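Local coordinates for protein N-acetylneuraminic acid (Sialic acid) synthetase (Leptospira borgpetersenii serovar Hardjo-bovis, PDB 6NCS) that probably catalyses the synthesis of N-acetylneuraminic acid or its 9-phosphate, and binds manganese in a TIM-barrel domain, at residues L124-C129 / L145-S150; Q61-E66 / N77-A82; L42-I47 / L90-R95; P25-A30 / A55-F60. One frame throughout, in Å; residues are numbered along the deposited sequence. Where two conformers were deposited one is given.

How the contacts relate
Following the chain from the N terminus, contact 4 closes the first loop, joining strands 27-33 and 57-62 around helix 40-52. Contact 3 starts on that helix and ends on helix 86-98, so the two cross: its first segment lies between those of contact 4 and its second lies beyond them. Within the span of contact 3, contact 2 ties the end of strand 57-62 to helix 73-79. Contact 1 follows separately and pairs strands 123-126 and 146-150. Contacts 3 and 4 meet where Ala43, Ile47 and Leu92 pack on Ile58 and Phe60. Contacts 1 and 4 touch inside the barrel, Lys125 CB lying 3.6 Å from Lys59 CD.

Contact 1 of 4, residues L124-C129 / L145-S150; sequences LKIASC and LIVILS
Ile126 and Leu149 meet at the apolar centre, with Leu149 CD1 packed 3.7 Å from Ile126 CG2. With chi1 at 175° Leu149 extends away from its own N, and CD1 reaches the isoleucine. The other branch of Ile126 serves a second neighbour, CG1 lying 4.1 Å from Val147 CG1. Just before strand 146-150, the Leu145 CD1 methyl approaches Leu124 CG and both Leu124 methyls. Helix 134-143 covers the face of Ile126 and Leu149, Leu137 touching both.

The backbones pair in parallel register, Leu124 with Val147, Lys125 with Ile148 and Ile126 with Leu149. Four hydrogen bonds hold them, from Leu124 N to Ile146 O (2.7 Å) through to a longer one from Ser150 N to Ile126 O (3.3 Å). With helix 134-143 as the connection, this is a beta-alpha-beta unit of the TIM barrel.

On the opposite face Lys125 and Ile148 point into the barrel. Their side chains cross at about a right angle, Lys125 CD resting 3.8 Å from Ile148 CG2. The lysine chain bends at chi2 (73°) and chi4, turning its end toward Ser150; in one of the serine's two conformers OG lies 3.2 Å from Lys125 NZ. A water accepts from Lys125 NZ at 2.9 Å and, in that same conformer, also hydrogen-bonds Ser150 OG. The ammonium forms a salt bridge with Glu229 and a hydrogen bond to citrate, which probably came from crystallisation. Nearby lie His210 and His231, the manganese ligands. In the 3-10 turn that follows strand 123-126, Ser128 OG lies 3.2 Å from Ser150 CB and makes a weak hydrogen bond to Gly152 N.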
loop_
_atom_site.group_PDB
_atom_site.type_symbol
_atom_site.label_atom_id
_atom_site.label_comp_id
_atom_site.label_asym_id
_atom_site.label_seq_id
_atom_site.Cartn_x
_atom_site.Cartn_y
_atom_site.Cartn_z
ATOM N N LEU A 124 4.435 -9.394 -24.949
ATOM C CA LEU A 124 5.725 -8.743 -25.140
ATOM C C LEU A 124 6.001 -7.809 -23.967
ATOM O O LEU A 124 5.113 -7.073 -23.525
ATOM C CB LEU A 124 5.756 -7.931 -26.444
ATOM C CG LEU A 124 5.509 -8.643 -27.770
ATOM C CD1 LEU A 124 5.306 -7.608 -28.861
ATOM C CD2 LEU A 124 6.692 -9.540 -28.103
ATOM N N LYS A 125 7.233 -7.823 -23.470
ATOM C CA LYS A 125 7.686 -6.808 -22.529
ATOM C C LYS A 125 8.538 -5.793 -23.277
ATOM O O LYS A 125 9.366 -6.174 -24.102
ATOM C CB LYS A 125 8.514 -7.438 -21.403
ATOM C CG LYS A 125 9.189 -6.438 -20.485
ATOM C CD LYS A 125 8.195 -5.766 -19.580
ATOM C CE LYS A 125 8.822 -4.562 -18.883
ATOM N NZ LYS A 125 9.947 -4.948 -17.984
ATOM N N ILE A 126 8.342 -4.505 -22.989
ATOM C CA ILE A 126 9.196 -3.451 -23.528
ATOM C C ILE A 126 9.926 -2.808 -22.361
ATOM O O ILE A 126 9.289 -2.337 -21.405
ATOM C CB ILE A 126 8.408 -2.402 -24.324
ATOM C CG1 ILE A 126 7.689 -3.048 -25.508
ATOM C CG2 ILE A 126 9.348 -1.301 -24.813
ATOM C CD1 ILE A 126 8.614 -3.636 -26.545
ATOM N N ALA A 127 11.257 -2.778 -22.450
ATOM C CA ALA A 127 12.117 -2.318 -21.372
ATOM C C ALA A 127 11.968 -0.818 -21.143
ATOM O O ALA A 127 11.574 -0.069 -22.036
ATOM C CB ALA A 127 13.574 -2.650 -21.692
ATOM N N SER A 128 12.316 -0.381 -19.922
ATOM C CA SER A 128 12.207 1.037 -19.586
ATOM C C SER A 128 13.010 1.898 -20.548
ATOM O O SER A 128 12.541 2.955 -20.984
ATOM C CB SER A 128 12.676 1.292 -18.154
ATOM O OG SER A 128 11.814 0.669 -17.209
ATOM N N CYS A 129 14.222 1.459 -20.890
ATOM C CA CYS A 129 15.078 2.236 -21.777
ATOM C C CYS A 129 14.482 2.426 -23.163
ATOM O O CYS A 129 15.007 3.239 -23.934
ATOM C CB CYS A 129 16.442 1.556 -21.904
ATOM S SG CYS A 129 16.365 -0.048 -22.760
ATOM N N LEU A 145 -0.243 -8.308 -29.935
ATOM C CA LEU A 145 -0.003 -9.064 -28.717
ATOM C C LEU A 145 -0.221 -8.187 -27.486
ATOM O O LEU A 145 -0.306 -6.960 -27.569
ATOM C CB LEU A 145 1.423 -9.618 -28.702
ATOM C CG LEU A 145 1.833 -10.450 -29.915
ATOM C CD1 LEU A 145 3.268 -10.953 -29.727
ATOM C CD2 LEU A 145 0.866 -11.606 -30.103
ATOM N N ILE A 146 -0.314 -8.844 -26.330
ATOM C CA ILE A 146 -0.345 -8.130 -25.060
ATOM C C ILE A 146 1.010 -7.481 -24.846
ATOM O O ILE A 146 2.048 -8.114 -25.054
ATOM C CB ILE A 146 -0.660 -9.091 -23.904
ATOM C CG1 ILE A 146 -2.008 -9.787 -24.116
ATOM C CG2 ILE A 146 -0.592 -8.362 -22.550
ATOM C CD1 ILE A 146 -2.125 -11.060 -23.295
ATOM N N VAL A 147 1.014 -6.219 -24.420
ATOM C CA VAL A 147 2.257 -5.474 -24.253
ATOM C C VAL A 147 2.343 -5.004 -22.813
ATOM O O VAL A 147 1.412 -4.363 -22.310
ATOM C CB VAL A 147 2.353 -4.271 -25.203
ATOM C CG1 VAL A 147 3.662 -3.528 -24.942
ATOM C CG2 VAL A 147 2.269 -4.720 -26.658
ATOM N N ILE A 148 3.457 -5.320 -22.163
ATOM C CA ILE A 148 3.793 -4.775 -20.856
ATOM C C ILE A 148 4.934 -3.792 -21.066
ATOM O O ILE A 148 5.995 -4.172 -21.574
ATOM C CB ILE A 148 4.207 -5.872 -19.866
ATOM C CG1 ILE A 148 3.111 -6.937 -19.732
ATOM C CG2 ILE A 148 4.532 -5.229 -18.530
ATOM C CD1 ILE A 148 3.518 -8.115 -18.819
ATOM N N LEU A 149 4.715 -2.531 -20.693
ATOM C CA LEU A 149 5.721 -1.478 -20.797
ATOM C C LEU A 149 6.111 -1.024 -19.397
ATOM O O LEU A 149 5.237 -0.813 -18.558
ATOM C CB LEU A 149 5.169 -0.290 -21.584
ATOM C CG LEU A 149 6.033 0.971 -21.695
ATOM C CD1 LEU A 149 7.294 0.707 -22.536
ATOM C CD2 LEU A 149 5.208 2.113 -22.282
ATOM N N SER A 150 7.407 -0.905 -19.137
ATOM C CA SER A 150 7.917 -0.308 -17.909
ATOM C C SER A 150 8.307 1.139 -18.175
ATOM O O SER A 150 8.777 1.472 -19.264
ATOM C CB SER A 150 9.133 -1.072 -17.383
ATOM O OG SER A 150 8.750 -2.289 -16.776
HETATM O O HOH W 1 11.264 -3.254 -16.038
#

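Contact 2 of 4, residues Q61-E66 / N77-A82; sequences QAYNSE and NLVKPA
Tyr63 reaches from the loop that leaves strand 57-62 of the TIM barrel and docks against the 77-82 segment at Val79, a residue of helix 73-79. Its chi1 of 63° holds the ring between the backbone N and carbonyl carbon, directing the hydroxyl at the helix. Tyr63 OH donates to Val79 O at 2.6 Å, a short bond with the acceptor near the ring plane, at its edge. Ala82 N donates to the same Val79 O at 3.1 Å, so two donors grip this carbonyl. Val79 CG2 adds apolar contact, packing 3.8 Å from Tyr63 CE2.

The same methyl lies 3.3 Å from Ser65 OG, a hydroxyl hydrogen-bonded to Glu83. Asn64 is the N-cap of helix 65-69, its OD1 accepting from Glu67 N. Lys80 CB points away from the 61-66 segment, yet the chain bends at chi2 (50°) and then extends, bringing CD within 3.4 Å of Ser65 OG and NZ on to Glu66. Glu66 is bent too, and the two side chains cross at about a right angle. The lysine has a second carboxylate partner in Glu83, which it shares with Ser65. Lys80 NZ meets the syn lone pair of Glu66 OE1 in a 2.8 Å salt bridge.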
loop_
_atom_site.group_PDB
_atom_site.type_symbol
_atom_site.label_atom_id
_atom_site.label_comp_id
_atom_site.label_asym_id
_atom_site.label_seq_id
_atom_site.Cartn_x
_atom_site.Cartn_y
_atom_site.Cartn_z
ATOM N N GLN A 61 15.355 -12.112 -22.405
ATOM C CA GLN A 61 15.664 -10.926 -23.201
ATOM C C GLN A 61 16.159 -11.353 -24.574
ATOM O O GLN A 61 17.031 -12.222 -24.675
ATOM C CB GLN A 61 16.717 -10.037 -22.525
ATOM C CG GLN A 61 16.200 -9.422 -21.221
ATOM C CD GLN A 61 17.218 -8.548 -20.515
ATOM O OE1 GLN A 61 18.226 -8.146 -21.091
ATOM N NE2 GLN A 61 16.961 -8.268 -19.239
ATOM N N ALA A 62 15.612 -10.725 -25.615
ATOM C CA ALA A 62 15.912 -11.048 -27.010
ATOM C C ALA A 62 16.524 -9.814 -27.664
ATOM O O ALA A 62 15.820 -8.833 -27.938
ATOM C CB ALA A 62 14.646 -11.494 -27.746
ATOM N N TYR A 63 17.833 -9.855 -27.921
ATOM C CA TYR A 63 18.535 -8.636 -28.295
ATOM C C TYR A 63 19.760 -8.979 -29.122
ATOM O O TYR A 63 20.240 -10.118 -29.120
ATOM C CB TYR A 63 18.977 -7.838 -27.057
ATOM C CG TYR A 63 19.959 -8.627 -26.228
ATOM C CD1 TYR A 63 19.523 -9.636 -25.379
ATOM C CD2 TYR A 63 21.327 -8.399 -26.329
ATOM C CE1 TYR A 63 20.426 -10.396 -24.651
ATOM C CE2 TYR A 63 22.232 -9.149 -25.603
ATOM C CZ TYR A 63 21.774 -10.140 -24.762
ATOM O OH TYR A 63 22.673 -10.891 -24.042
ATOM N N ASN A 64 20.254 -7.970 -29.827
ATOM C CA ASN A 64 21.588 -7.977 -30.413
ATOM C C ASN A 64 22.457 -7.015 -29.612
ATOM O O ASN A 64 22.085 -5.850 -29.421
ATOM C CB ASN A 64 21.537 -7.570 -31.888
ATOM C CG ASN A 64 22.917 -7.352 -32.482
ATOM O OD1 ASN A 64 23.392 -6.222 -32.578
ATOM N ND2 ASN A 64 23.565 -8.442 -32.891
ATOM N N SER A 65 23.602 -7.508 -29.128
ATOM C CA SER A 65 24.435 -6.727 -28.213
ATOM C C SER A 65 24.851 -5.393 -28.823
ATOM O O SER A 65 24.749 -4.343 -28.173
ATOM C CB SER A 65 25.673 -7.535 -27.819
ATOM O OG SER A 65 25.305 -8.745 -27.175
ATOM N N GLU A 66 25.349 -5.418 -30.065
ATOM C CA GLU A 66 25.820 -4.194 -30.707
ATOM C C GLU A 66 24.682 -3.204 -30.935
ATOM O O GLU A 66 24.859 -1.990 -30.774
ATOM C CB GLU A 66 26.510 -4.531 -32.028
ATOM C CG GLU A 66 27.872 -5.189 -31.869
ATOM C CD GLU A 66 27.799 -6.700 -31.724
ATOM O OE1 GLU A 66 26.681 -7.254 -31.634
ATOM O OE2 GLU A 66 28.875 -7.337 -31.715
ATOM N N ASN A 77 30.708 -6.638 -24.869
ATOM C CA ASN A 77 31.412 -7.866 -24.510
ATOM C C ASN A 77 30.752 -8.577 -23.337
ATOM O O ASN A 77 30.763 -9.811 -23.274
ATOM C CB ASN A 77 32.876 -7.561 -24.181
ATOM C CG ASN A 77 33.621 -6.939 -25.345
ATOM O OD1 ASN A 77 33.245 -7.113 -26.507
ATOM N ND2 ASN A 77 34.694 -6.211 -25.038
ATOM N N LEU A 78 30.181 -7.819 -22.397
ATOM C CA LEU A 78 29.557 -8.434 -21.229
ATOM C C LEU A 78 28.298 -9.206 -21.602
ATOM O O LEU A 78 28.065 -10.309 -21.093
ATOM C CB LEU A 78 29.230 -7.364 -20.186
ATOM C CG LEU A 78 28.496 -7.887 -18.947
ATOM C CD1 LEU A 78 29.469 -8.552 -17.978
ATOM C CD2 LEU A 78 27.696 -6.789 -18.264
ATOM N N VAL A 79 27.463 -8.645 -22.479
ATOM C CA VAL A 79 26.176 -9.266 -22.783
ATOM C C VAL A 79 26.217 -10.151 -24.020
ATOM O O VAL A 79 25.251 -10.891 -24.266
ATOM C CB VAL A 79 25.058 -8.211 -22.946
ATOM C CG1 VAL A 79 24.922 -7.363 -21.683
ATOM C CG2 VAL A 79 25.301 -7.351 -24.177
ATOM N N LYS A 80 27.285 -10.092 -24.814
ATOM C CA LYS A 80 27.387 -10.960 -25.985
ATOM C C LYS A 80 27.186 -12.439 -25.666
ATOM O O LYS A 80 26.433 -13.103 -26.398
ATOM C CB LYS A 80 28.736 -10.731 -26.680
ATOM C CG LYS A 80 28.767 -11.253 -28.098
ATOM C CD LYS A 80 27.555 -10.723 -28.836
ATOM C CE LYS A 80 27.717 -10.754 -30.331
ATOM N NZ LYS A 80 26.611 -10.003 -30.988
ATOM N N PRO A 81 27.799 -13.015 -24.620
ATOM C CA PRO A 81 27.610 -14.454 -24.374
ATOM C C PRO A 81 26.194 -14.838 -24.002
ATOM O O PRO A 81 25.837 -16.006 -24.168
ATOM C CB PRO A 81 28.574 -14.748 -23.214
ATOM C CG PRO A 81 29.586 -13.684 -23.292
ATOM C CD PRO A 81 28.856 -12.465 -23.751
ATOM N N ALA A 82 25.388 -13.912 -23.497
ATOM C CA ALA A 82 24.048 -14.230 -23.023
ATOM C C ALA A 82 22.992 -14.120 -24.113
ATOM O O ALA A 82 21.806 -14.278 -23.819
ATOM C CB ALA A 82 23.679 -13.318 -21.847
HETATM O O HOH W 2 19.190 -13.800 -23.988
#

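Contact 3 of 4, residues L42-I47 / L90-R95; sequences LALRMI and LLLKER
Leu44, Arg95 and Leu92 bury the most surface here, and Leu44 touches both of the others. Its CD2 lies 3.7 Å from Leu92 CD2 and equally near Arg95 CB. The same Leu44 CD2 stands 4.0 Å above the plane of the Arg95 guanidinium, over its centre, with CB over that face as well. Arg95 reaches this place because its chain folds back at chi2 (70°) and chi3 (63°), so that the guanidinium lies against Leu44, the two side chains crossing at about a right angle. A salt bridge from NH1 to Asp48, one turn beyond Leu44 on helix 40-52, anchors the charged end.

The segments belong to helices 40-52 and 86-98, neighbours in the outer layer of the TIM barrel. The axes of the two short segments approach to 9.8 Å and run nearly the same way, 23° apart. Both helices pack on strand 57-62, Ala43, Ile47 and Leu92 all touching Phe60.

Leu92 CD2 lies between the helices, on the side facing strand 57-62. Besides Leu44 it meets Ala43 CB and Ile47 CD1, each at 3.7 Å. Ile47 CD1 also lies 3.3 Å from Leu92 O, while its CG2 branch runs against Arg95 CG at 3.8 Å.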
loop_
_atom_site.group_PDB
_atom_site.type_symbol
_atom_site.label_atom_id
_atom_site.label_comp_id
_atom_site.label_asym_id
_atom_site.label_seq_id
_atom_site.Cartn_x
_atom_site.Cartn_y
_atom_site.Cartn_z
ATOM N N LEU A 42 21.301 -23.849 -17.920
ATOM C CA LEU A 42 20.994 -23.038 -16.750
ATOM C C LEU A 42 19.663 -22.323 -16.922
ATOM O O LEU A 42 18.866 -22.242 -15.977
ATOM C CB LEU A 42 22.125 -22.039 -16.491
ATOM C CG LEU A 42 21.973 -21.144 -15.261
ATOM C CD1 LEU A 42 21.679 -21.974 -14.011
ATOM C CD2 LEU A 42 23.247 -20.309 -15.060
ATOM N N ALA A 43 19.399 -21.810 -18.127
ATOM C CA ALA A 43 18.112 -21.175 -18.389
ATOM C C ALA A 43 16.964 -22.163 -18.218
ATOM O O ALA A 43 15.911 -21.807 -17.687
ATOM C CB ALA A 43 18.099 -20.572 -19.797
ATOM N N LEU A 44 17.151 -23.411 -18.666
ATOM C CA LEU A 44 16.122 -24.429 -18.471
ATOM C C LEU A 44 15.904 -24.711 -16.990
ATOM O O LEU A 44 14.760 -24.854 -16.535
ATOM C CB LEU A 44 16.508 -25.713 -19.218
ATOM C CG LEU A 44 16.466 -25.616 -20.739
ATOM C CD1 LEU A 44 17.144 -26.828 -21.386
ATOM C CD2 LEU A 44 15.037 -25.496 -21.226
ATOM N N ARG A 45 16.995 -24.781 -16.221
ATOM C CA ARG A 45 16.884 -24.947 -14.777
ATOM C C ARG A 45 16.149 -23.776 -14.141
ATOM O O ARG A 45 15.372 -23.958 -13.196
ATOM C CB ARG A 45 18.277 -25.093 -14.158
ATOM C CG ARG A 45 18.279 -25.120 -12.646
ATOM C CD ARG A 45 19.689 -25.239 -12.094
ATOM N NE ARG A 45 19.700 -25.093 -10.644
ATOM C CZ ARG A 45 20.783 -24.816 -9.931
ATOM N NH1 ARG A 45 21.955 -24.648 -10.539
ATOM N NH2 ARG A 45 20.691 -24.704 -8.612
ATOM N N MET A 46 16.382 -22.563 -14.647
ATOM C CA MET A 46 15.686 -21.401 -14.103
ATOM C C MET A 46 14.183 -21.532 -14.304
ATOM O O MET A 46 13.394 -21.192 -13.409
ATOM C CB MET A 46 16.224 -20.122 -14.752
ATOM C CG MET A 46 17.680 -19.831 -14.396
ATOM S SD MET A 46 18.317 -18.357 -15.243
ATOM C CE MET A 46 17.573 -17.047 -14.249
ATOM N N ILE A 47 13.772 -22.057 -15.462
ATOM C CA ILE A 47 12.350 -22.282 -15.716
ATOM C C ILE A 47 11.785 -23.283 -14.716
ATOM O O ILE A 47 10.733 -23.050 -14.108
ATOM C CB ILE A 47 12.126 -22.773 -17.154
ATOM C CG1 ILE A 47 12.511 -21.710 -18.186
ATOM C CG2 ILE A 47 10.672 -23.193 -17.336
ATOM C CD1 ILE A 47 12.527 -22.263 -19.622
ATOM N N LEU A 90 12.796 -21.353 -28.554
ATOM C CA LEU A 90 11.825 -22.424 -28.766
ATOM C C LEU A 90 11.947 -23.509 -27.703
ATOM O O LEU A 90 10.934 -24.008 -27.201
ATOM C CB LEU A 90 11.995 -23.035 -30.154
ATOM C CG LEU A 90 11.316 -22.341 -31.334
ATOM C CD1 LEU A 90 11.733 -22.994 -32.632
ATOM C CD2 LEU A 90 9.792 -22.367 -31.173
ATOM N N LEU A 91 13.180 -23.895 -27.357
ATOM C CA LEU A 91 13.384 -24.872 -26.291
ATOM C C LEU A 91 12.930 -24.330 -24.939
ATOM O O LEU A 91 12.354 -25.067 -24.133
ATOM C CB LEU A 91 14.854 -25.271 -26.228
ATOM C CG LEU A 91 15.356 -26.077 -27.422
ATOM C CD1 LEU A 91 16.869 -26.224 -27.371
ATOM C CD2 LEU A 91 14.670 -27.430 -27.417
ATOM N N LEU A 92 13.194 -23.049 -24.667
ATOM C CA LEU A 92 12.745 -22.451 -23.412
ATOM C C LEU A 92 11.224 -22.338 -23.357
ATOM O O LEU A 92 10.616 -22.591 -22.310
ATOM C CB LEU A 92 13.382 -21.078 -23.220
ATOM C CG LEU A 92 14.914 -21.094 -23.104
ATOM C CD1 LEU A 92 15.447 -19.660 -23.031
ATOM C CD2 LEU A 92 15.367 -21.895 -21.893
ATOM N N LYS A 93 10.591 -21.961 -24.469
ATOM C CA LYS A 93 9.133 -21.918 -24.498
ATOM C C LYS A 93 8.536 -23.307 -24.275
ATOM O O LYS A 93 7.523 -23.456 -23.574
ATOM C CB LYS A 93 8.661 -21.325 -25.826
ATOM C CG LYS A 93 7.157 -21.118 -25.934
ATOM C CD LYS A 93 6.831 -20.229 -27.131
ATOM C CE LYS A 93 5.327 -20.106 -27.362
ATOM N NZ LYS A 93 4.737 -21.353 -27.904
ATOM N N GLU A 94 9.164 -24.335 -24.847
ATOM C CA GLU A 94 8.647 -25.693 -24.707
ATOM C C GLU A 94 8.747 -26.174 -23.265
ATOM O O GLU A 94 7.796 -26.760 -22.731
ATOM C CB GLU A 94 9.402 -26.638 -25.644
ATOM C CG GLU A 94 9.347 -28.110 -25.237
ATOM C CD GLU A 94 10.216 -29.001 -26.117
ATOM O OE1 GLU A 94 9.706 -29.527 -27.129
ATOM O OE2 GLU A 94 11.414 -29.169 -25.798
ATOM N N ARG A 95 9.888 -25.936 -22.618
ATOM C CA ARG A 95 10.030 -26.316 -21.215
ATOM C C ARG A 95 9.041 -25.556 -20.344
ATOM O O ARG A 95 8.475 -26.116 -19.395
ATOM C CB ARG A 95 11.458 -26.062 -20.729
ATOM C CG ARG A 95 11.650 -26.288 -19.222
ATOM C CD ARG A 95 11.568 -27.766 -18.852
ATOM N NE ARG A 95 12.647 -28.506 -19.483
ATOM C CZ ARG A 95 13.862 -28.648 -18.964
ATOM N NH1 ARG A 95 14.149 -28.118 -17.785
ATOM N NH2 ARG A 95 14.792 -29.326 -19.624
#

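Contact 4 of 4, residues P25-A30 / A55-F60; sequences PVFIIA and ANAIKF
Phe27 to Ala30 and Ala57 to Lys59 form a buried parallel strand pairing, with Asn56 leading into it, between two adjacent strands of the barrel. Ile29 pairs with Ala57 and Ala30 with Ile58. Ala30 N donates to Ala57 O at 2.9 Å, and Lys59 N returns a bond of the same length to Ala30 O. Ahead of the regular ladder, Asn56 supplies a side-chain acceptor: Ile28 N donates to its OD1 at 2.8 Å, nearly straight at the hydrogen (165°) but tilted 30° from the carbonyl plane. Ile28 O accepts from Ala57 N at 3.2 Å, and weakly from Asn56 N.

Asn56 also covers Phe27. Its CB sits over one face of the ring, 3.9 Å from the centroid in a CH-pi contact, and the ring and amide planes are only 21° apart. Phe27 CZ continues to Ala57 CB at 3.8 Å.

Toward the barrel interior Ile29 CG2 packs against Lys59 CB, also 3.8 Å away. Beyond it the lysine ammonium hydrogen-bonds Thr106 and a citrate that probably came from crystallisation, and forms a salt bridge with Glu31; the Lys59 side chain is itself about 7 Å from the manganese. With helix 40-52 between its strands, the pairing is a right-handed beta-alpha-beta crossover of the TIM barrel.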
loop_
_atom_site.group_PDB
_atom_site.type_symbol
_atom_site.label_atom_id
_atom_site.label_comp_id
_atom_site.label_asym_id
_atom_site.label_seq_id
_atom_site.Cartn_x
_atom_site.Cartn_y
_atom_site.Cartn_z
ATOM N N PRO A 25 -5.762 -12.357 -9.295
ATOM C CA PRO A 25 -4.512 -12.370 -8.528
ATOM C C PRO A 25 -3.456 -11.502 -9.179
ATOM O O PRO A 25 -3.467 -11.269 -10.391
ATOM C CB PRO A 25 -4.084 -13.843 -8.556
ATOM C CG PRO A 25 -5.332 -14.599 -8.827
ATOM C CD PRO A 25 -6.185 -13.715 -9.677
ATOM N N VAL A 26 -2.527 -11.035 -8.343
ATOM C CA VAL A 26 -1.341 -10.358 -8.849
ATOM C C VAL A 26 -0.566 -11.306 -9.743
ATOM O O VAL A 26 -0.268 -12.441 -9.358
ATOM C CB VAL A 26 -0.469 -9.874 -7.685
ATOM C CG1 VAL A 26 0.801 -9.192 -8.218
ATOM C CG2 VAL A 26 -1.260 -8.935 -6.802
ATOM N N PHE A 27 -0.224 -10.835 -10.937
ATOM C CA PHE A 27 0.543 -11.597 -11.913
ATOM C C PHE A 27 2.025 -11.380 -11.633
ATOM O O PHE A 27 2.501 -10.242 -11.687
ATOM C CB PHE A 27 0.157 -11.115 -13.312
ATOM C CG PHE A 27 0.702 -11.939 -14.423
ATOM C CD1 PHE A 27 0.089 -13.134 -14.780
ATOM C CD2 PHE A 27 1.790 -11.493 -15.162
ATOM C CE1 PHE A 27 0.581 -13.887 -15.837
ATOM C CE2 PHE A 27 2.292 -12.244 -16.226
ATOM C CZ PHE A 27 1.688 -13.439 -16.559
ATOM N N ILE A 28 2.752 -12.450 -11.308
ATOM C CA ILE A 28 4.149 -12.338 -10.864
ATOM C C ILE A 28 5.081 -12.869 -11.947
ATOM O O ILE A 28 4.962 -14.028 -12.366
ATOM C CB ILE A 28 4.370 -13.071 -9.534
ATOM C CG1 ILE A 28 3.532 -12.395 -8.441
ATOM C CG2 ILE A 28 5.860 -13.007 -9.134
ATOM C CD1 ILE A 28 3.517 -13.127 -7.126
ATOM N N ILE A 29 6.028 -12.027 -12.369
ATOM C CA ILE A 29 6.964 -12.315 -13.452
ATOM C C ILE A 29 8.347 -12.465 -12.845
ATOM O O ILE A 29 8.837 -11.542 -12.188
ATOM C CB ILE A 29 6.981 -11.193 -14.503
ATOM C CG1 ILE A 29 5.619 -11.053 -15.195
ATOM C CG2 ILE A 29 8.091 -11.445 -15.551
ATOM C CD1 ILE A 29 5.380 -9.615 -15.717
ATOM N N ALA A 30 8.989 -13.607 -13.094
ATOM C CA ALA A 30 10.387 -13.816 -12.746
ATOM C C ALA A 30 11.233 -13.359 -13.928
ATOM O O ALA A 30 11.144 -13.939 -15.007
ATOM C CB ALA A 30 10.629 -15.292 -12.426
ATOM N N ALA A 55 5.685 -18.859 -9.640
ATOM C CA ALA A 55 5.598 -17.641 -10.434
ATOM C C ALA A 55 4.664 -17.856 -11.616
ATOM O O ALA A 55 4.554 -18.965 -12.152
ATOM C CB ALA A 55 6.989 -17.233 -10.948
ATOM N N ASN A 56 3.979 -16.785 -12.033
ATOM C CA ASN A 56 3.055 -16.931 -13.159
ATOM C C ASN A 56 3.786 -17.002 -14.486
ATOM O O ASN A 56 3.321 -17.676 -15.421
ATOM C CB ASN A 56 2.056 -15.772 -13.204
ATOM C CG ASN A 56 1.222 -15.677 -11.955
ATOM O OD1 ASN A 56 1.562 -14.957 -11.019
ATOM N ND2 ASN A 56 0.108 -16.403 -11.931
ATOM N N ALA A 57 4.921 -16.321 -14.588
ATOM C CA ALA A 57 5.617 -16.210 -15.857
ATOM C C ALA A 57 7.113 -16.109 -15.607
ATOM O O ALA A 57 7.546 -15.665 -14.541
ATOM C CB ALA A 57 5.119 -14.990 -16.646
ATOM N N ILE A 58 7.902 -16.527 -16.599
ATOM C CA ILE A 58 9.339 -16.273 -16.601
ATOM C C ILE A 58 9.697 -15.562 -17.903
ATOM O O ILE A 58 9.206 -15.919 -18.981
ATOM C CB ILE A 58 10.159 -17.569 -16.393
ATOM C CG1 ILE A 58 11.656 -17.265 -16.319
ATOM C CG2 ILE A 58 9.840 -18.624 -17.475
ATOM C CD1 ILE A 58 12.501 -18.413 -15.785
ATOM N N LYS A 59 10.530 -14.524 -17.787
ATOM C CA LYS A 59 10.804 -13.599 -18.877
ATOM C C LYS A 59 12.290 -13.620 -19.218
ATOM O O LYS A 59 13.140 -13.649 -18.323
ATOM C CB LYS A 59 10.374 -12.173 -18.496
ATOM C CG LYS A 59 10.344 -11.201 -19.662
ATOM C CD LYS A 59 10.048 -9.781 -19.180
ATOM C CE LYS A 59 11.296 -9.174 -18.587
ATOM N NZ LYS A 59 12.405 -9.414 -19.573
ATOM N N PHE A 60 12.597 -13.601 -20.515
ATOM C CA PHE A 60 13.967 -13.576 -21.023
ATOM C C PHE A 60 14.160 -12.299 -21.846
ATOM O O PHE A 60 13.261 -11.462 -21.938
ATOM C CB PHE A 60 14.267 -14.866 -21.815
ATOM C CG PHE A 60 14.333 -16.105 -20.943
ATOM C CD1 PHE A 60 15.544 -16.550 -20.434
ATOM C CD2 PHE A 60 13.177 -16.802 -20.608
ATOM C CE1 PHE A 60 15.610 -17.680 -19.609
ATOM C CE2 PHE A 60 13.228 -17.930 -19.786
ATOM C CZ PHE A 60 14.448 -18.372 -19.291
#